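Local coordinates for protein N-acetyltransferase (Staphylococcus aureus subsp. aureus, PDB 4LUA) that probably transfers an acetyl group from acetyl-coenzyme A to an amine of an unspecified substrate, as a member of the GNAT acetyltransferase family, at residues Glu17-Val22 and Thr42-Ile47; Glu27-Asp32 and Asn89-Asn94. One frame throughout, in Å; residues are numbered along the deposited sequence. Where two conformers were deposited one is given.

Interaction 1: residues Glu17-Val22 and Thr42-Ile47; sequences EYKRLV and TLIHDI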
# COMPACT_ATOMS: atom_id res chain seq x y z
N GLU A 17 -16.81 4.81 0.36
CA GLU A 17 -16.47 3.41 0.15
C GLU A 17 -15.07 3.14 0.70
O GLU A 17 -14.80 2.06 1.31
CB GLU A 17 -16.60 3.07 -1.34
CG GLU A 17 -18.06 3.08 -1.88
CD GLU A 17 -18.72 4.47 -2.06
OE1 GLU A 17 -18.02 5.49 -2.28
OE2 GLU A 17 -19.98 4.52 -2.01
N TYR A 18 -14.18 4.11 0.51
CA TYR A 18 -12.79 3.90 0.92
C TYR A 18 -12.86 3.76 2.42
O TYR A 18 -12.24 2.86 3.04
CB TYR A 18 -11.93 5.07 0.48
CG TYR A 18 -10.46 4.89 0.80
CD1 TYR A 18 -9.59 4.38 -0.14
CD2 TYR A 18 -9.96 5.28 2.04
CE1 TYR A 18 -8.25 4.22 0.17
CE2 TYR A 18 -8.64 5.14 2.36
CZ TYR A 18 -7.78 4.61 1.41
OH TYR A 18 -6.43 4.42 1.72
N LYS A 19 -13.65 4.64 3.03
CA LYS A 19 -13.57 4.70 4.47
C LYS A 19 -14.19 3.42 5.02
O LYS A 19 -13.69 2.86 6.03
CB LYS A 19 -14.31 5.95 4.99
CG LYS A 19 -14.29 6.11 6.50
CD LYS A 19 -14.93 7.45 6.92
CE LYS A 19 -15.30 7.36 8.36
NZ LYS A 19 -15.97 8.61 8.84
N ARG A 20 -15.18 2.88 4.30
CA ARG A 20 -15.80 1.66 4.79
C ARG A 20 -14.79 0.52 4.69
O ARG A 20 -14.71 -0.33 5.60
CB ARG A 20 -17.04 1.34 3.96
CG ARG A 20 -17.77 0.05 4.33
CD ARG A 20 -18.97 -0.12 3.38
NE ARG A 20 -19.71 1.15 3.22
CZ ARG A 20 -19.92 1.78 2.05
NH1 ARG A 20 -19.46 1.26 0.91
NH2 ARG A 20 -20.60 2.93 2.02
N LEU A 21 -14.02 0.50 3.61
CA LEU A 21 -13.10 -0.63 3.47
C LEU A 21 -12.02 -0.59 4.55
O LEU A 21 -11.70 -1.61 5.23
CB LEU A 21 -12.39 -0.58 2.11
CG LEU A 21 -11.23 -1.56 1.92
CD1 LEU A 21 -11.80 -2.98 1.72
CD2 LEU A 21 -10.38 -1.09 0.71
N VAL A 22 -11.38 0.58 4.66
CA VAL A 22 -10.23 0.63 5.56
C VAL A 22 -10.61 0.47 7.02
O VAL A 22 -9.84 -0.14 7.79
CB VAL A 22 -9.29 1.85 5.34
CG1 VAL A 22 -8.79 1.92 3.83
CG2 VAL A 22 -9.99 3.14 5.77
N THR A 42 -9.62 13.30 7.70
CA THR A 42 -8.77 14.29 7.06
C THR A 42 -7.75 13.61 6.15
O THR A 42 -7.55 14.02 5.00
CB THR A 42 -8.06 15.17 8.08
OG1 THR A 42 -9.05 15.90 8.81
CG2 THR A 42 -7.14 16.16 7.38
N LEU A 43 -7.13 12.56 6.67
CA LEU A 43 -6.16 11.78 5.89
C LEU A 43 -6.76 11.20 4.61
O LEU A 43 -6.17 11.33 3.51
CB LEU A 43 -5.58 10.66 6.76
CG LEU A 43 -4.47 9.84 6.08
CD1 LEU A 43 -3.30 10.68 5.51
CD2 LEU A 43 -3.95 8.76 7.02
N ILE A 44 -7.92 10.55 4.76
CA ILE A 44 -8.61 9.96 3.62
C ILE A 44 -8.86 11.05 2.57
O ILE A 44 -8.52 10.90 1.39
CB ILE A 44 -9.91 9.23 4.06
CG1 ILE A 44 -9.59 8.05 5.01
CG2 ILE A 44 -10.75 8.75 2.84
CD1 ILE A 44 -10.84 7.19 5.38
N HIS A 45 -9.44 12.19 3.01
CA HIS A 45 -9.64 13.27 2.06
C HIS A 45 -8.36 13.71 1.35
O HIS A 45 -8.34 13.90 0.12
CB HIS A 45 -10.30 14.50 2.72
CG HIS A 45 -10.53 15.64 1.78
ND1 HIS A 45 -9.76 16.80 1.79
CD2 HIS A 45 -11.43 15.81 0.77
CE1 HIS A 45 -10.19 17.61 0.84
NE2 HIS A 45 -11.20 17.04 0.21
N ASP A 46 -7.29 13.87 2.13
CA ASP A 46 -6.03 14.35 1.61
C ASP A 46 -5.45 13.39 0.55
O ASP A 46 -4.93 13.85 -0.47
CB ASP A 46 -5.01 14.54 2.74
CG ASP A 46 -5.36 15.73 3.67
OD1 ASP A 46 -6.20 16.59 3.28
OD2 ASP A 46 -4.77 15.81 4.77
N ILE A 47 -5.56 12.09 0.77
CA ILE A 47 -4.99 11.18 -0.25
C ILE A 47 -5.89 11.08 -1.49
O ILE A 47 -5.38 10.92 -2.62
CB ILE A 47 -4.59 9.79 0.30
CG1 ILE A 47 -5.81 8.99 0.76
CG2 ILE A 47 -3.53 9.93 1.40
CD1 ILE A 47 -5.49 7.52 0.83
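I44 reaches from helix 41-48 to Y18 and K19 of helix 15-25 and uses each branch differently. Its CG2 methyl lies 3.6 Å from Y18 CD2, obliquely to the ring, while its CD1 sits at the ring edge, in plane, and extends to K19 CB at 3.7 Å. With CG1 anti to the carbonyl carbon (chi1 -63°) and the chain extended to CD1, the ethyl arm touches both the ring edge and the K19 methylenes and slides past V22, its CD1 4.2 Å from V22 CG2. One turn on, I47 crosses the phenol at about a right angle, its CD1 3.7 Å from Y18 CZ and 3.4 Å from Y18 OH. At their closest the axes of 17-22 and 42-47 are 10.8 Å apart, directed at 126°, a gap that suits branched aliphatics and an aromatic ring. K19 lends only the methylene root of its chain; its extended arm carries NZ outward to a salt bridge with D41. On the sheet side, Y18 and I47 both touch V57 and Y88, as helices pack on the central sheet of a GNAT fold. The segments thus meet almost wholly through carbon, the Y18 oxygen lying against a methyl, held by buried apolar surface with charge at the margin.

Interaction 2: residues Glu27-Asp32 and Asn89-Asn94; sequences EEFTQD and NFVTNN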
# COMPACT_ATOMS: atom_id res chain seq x y z
N GLU A 27 -6.49 -3.89 9.44
CA GLU A 27 -5.08 -4.28 9.38
C GLU A 27 -4.48 -3.88 8.01
O GLU A 27 -4.95 -4.31 6.93
CB GLU A 27 -4.96 -5.79 9.55
CG GLU A 27 -3.55 -6.34 9.49
CD GLU A 27 -3.47 -7.87 9.64
OE1 GLU A 27 -4.45 -8.48 10.14
OE2 GLU A 27 -2.42 -8.41 9.24
N GLU A 28 -3.43 -3.08 8.06
CA GLU A 28 -2.69 -2.74 6.83
C GLU A 28 -1.73 -3.88 6.50
O GLU A 28 -1.10 -4.44 7.40
CB GLU A 28 -1.90 -1.44 7.09
CG GLU A 28 -1.60 -0.58 5.86
CD GLU A 28 -0.29 -0.93 5.18
OE1 GLU A 28 0.45 -1.77 5.66
OE2 GLU A 28 -0.01 -0.29 4.12
N PHE A 29 -1.64 -4.23 5.20
CA PHE A 29 -0.94 -5.47 4.81
C PHE A 29 0.54 -5.56 5.25
O PHE A 29 1.01 -6.69 5.48
CB PHE A 29 -1.02 -5.53 3.26
CG PHE A 29 -0.44 -6.79 2.66
CD1 PHE A 29 -1.22 -7.92 2.55
CD2 PHE A 29 0.87 -6.79 2.19
CE1 PHE A 29 -0.68 -9.11 1.94
CE2 PHE A 29 1.41 -7.97 1.63
CZ PHE A 29 0.62 -9.08 1.51
N THR A 30 1.22 -4.43 5.35
CA THR A 30 2.64 -4.44 5.76
C THR A 30 2.84 -4.11 7.19
O THR A 30 4.00 -4.05 7.63
CB THR A 30 3.46 -3.40 4.94
OG1 THR A 30 3.01 -2.05 5.16
CG2 THR A 30 3.30 -3.71 3.43
N GLN A 31 1.77 -3.89 7.97
CA GLN A 31 1.93 -3.52 9.38
C GLN A 31 1.56 -4.69 10.28
O GLN A 31 1.75 -5.85 9.90
CB GLN A 31 1.15 -2.25 9.70
CG GLN A 31 1.65 -1.13 8.81
CD GLN A 31 0.93 0.20 8.97
OE1 GLN A 31 -0.09 0.36 9.69
NE2 GLN A 31 1.46 1.20 8.24
N ASP A 32 1.09 -4.43 11.50
CA ASP A 32 0.89 -5.54 12.42
C ASP A 32 -0.58 -5.96 12.51
O ASP A 32 -1.49 -5.17 12.26
CB ASP A 32 1.41 -5.07 13.81
CG ASP A 32 1.23 -6.12 14.89
OD1 ASP A 32 2.05 -7.08 14.89
OD2 ASP A 32 0.33 -5.98 15.79
N ASN A 89 -2.08 0.15 2.20
CA ASN A 89 -2.46 -1.07 1.45
C ASN A 89 -3.34 -1.90 2.37
O ASN A 89 -2.86 -2.53 3.33
CB ASN A 89 -1.16 -1.79 1.09
CG ASN A 89 -1.34 -3.09 0.25
OD1 ASN A 89 -0.46 -3.95 0.28
ND2 ASN A 89 -2.48 -3.27 -0.44
N PHE A 90 -4.65 -1.85 2.12
CA PHE A 90 -5.61 -2.66 2.90
C PHE A 90 -6.29 -3.61 1.96
O PHE A 90 -6.83 -3.19 0.93
CB PHE A 90 -6.68 -1.71 3.53
CG PHE A 90 -6.10 -0.76 4.55
CD1 PHE A 90 -6.04 -1.09 5.89
CD2 PHE A 90 -5.62 0.47 4.13
CE1 PHE A 90 -5.48 -0.20 6.85
CE2 PHE A 90 -5.07 1.37 5.07
CZ PHE A 90 -5.01 1.04 6.42
N VAL A 91 -6.25 -4.91 2.30
CA VAL A 91 -6.75 -5.93 1.38
C VAL A 91 -7.70 -6.84 2.16
O VAL A 91 -7.31 -7.36 3.20
CB VAL A 91 -5.60 -6.83 0.92
CG1 VAL A 91 -6.11 -7.81 -0.13
CG2 VAL A 91 -4.43 -6.01 0.47
N THR A 92 -8.95 -7.01 1.69
CA THR A 92 -9.88 -7.91 2.36
C THR A 92 -9.24 -9.29 2.50
O THR A 92 -8.69 -9.82 1.55
CB THR A 92 -11.21 -7.98 1.59
OG1 THR A 92 -11.78 -6.67 1.60
CG2 THR A 92 -12.18 -8.94 2.33
N ASN A 93 -9.30 -9.84 3.73
CA ASN A 93 -8.74 -11.16 4.06
C ASN A 93 -7.22 -11.28 3.81
O ASN A 93 -6.70 -12.40 3.75
CB ASN A 93 -9.41 -12.28 3.23
CG ASN A 93 -10.93 -12.36 3.43
OD1 ASN A 93 -11.43 -12.13 4.52
ND2 ASN A 93 -11.67 -12.70 2.35
N ASN A 94 -6.50 -10.16 3.67
CA ASN A 94 -5.08 -10.19 3.26
C ASN A 94 -4.82 -11.11 2.09
O ASN A 94 -3.78 -11.83 2.00
CB ASN A 94 -4.15 -10.62 4.41
CG ASN A 94 -3.67 -9.44 5.26
OD1 ASN A 94 -3.72 -8.28 4.83
ND2 ASN A 94 -3.10 -9.75 6.42
O HOH W 1 -4.54 -5.60 4.52
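E28 lays its CG over one face of the F90 ring, 4.0 Å from the ring centroid, a CH-pi contact that seats its aliphatic part on a buried aromatic. A bend at chi2 (-90°) then turns the carboxylate back to the strand, where OE2 takes the backbone N-H of N89 at 2.9 Å, from above the carboxylate plane. The other oxygen, OE1, receives both T30 OG1, on its syn lone pair, and T30 N at 2.8 Å, so one carboxylate clasps the type I turn E28-Q31 to the strand. Beside it F29 N gives an almost straight bond to N89 O (2.8 Å, 175°). The F29 ring runs alongside N89, whose OD1 is held by N99, and presents its edge to N94 OD1, CD1 to OD1 being 3.4 Å. N94 ND2 gives E27 OE2 a long, bent hydrogen bond (3.2 Å, 141°) from well above the carboxylate plane. A water gives hydrogens to E27 O and N94 OD1 and accepts from V91 N, bridging the segments. The GNAT domain thus holds the turn after helix 15-25 to the end of strand 83-91, and glycerol bound to F29 O may mark a pocket. Three donors share the E28 carboxylate, satisfying both buried oxygens and fixing its rotation.

How the interactions relate
From the N terminus, helix 15-25 supplies 17-22, and the chain runs on through 27-32 before helix 41-48 returns to close interaction 1 across 19 intervening residues. Interaction 2 closes much later, after strands 55-62 and 65-75, when strand 83-91 delivers 89-94 to the earlier loop. Since 27-32 lies inside the first loop and 89-94 beyond it, the two contacts cross. Their centres are 15 Å apart, yet they join directly: V22 CG1 packs 3.5 Å from F90 CD2, and L21 touches T92. The F90 side chain is therefore shared ground, linking helix 15-25, and through it the helix pair, to the turn beside the end of strand 83-91.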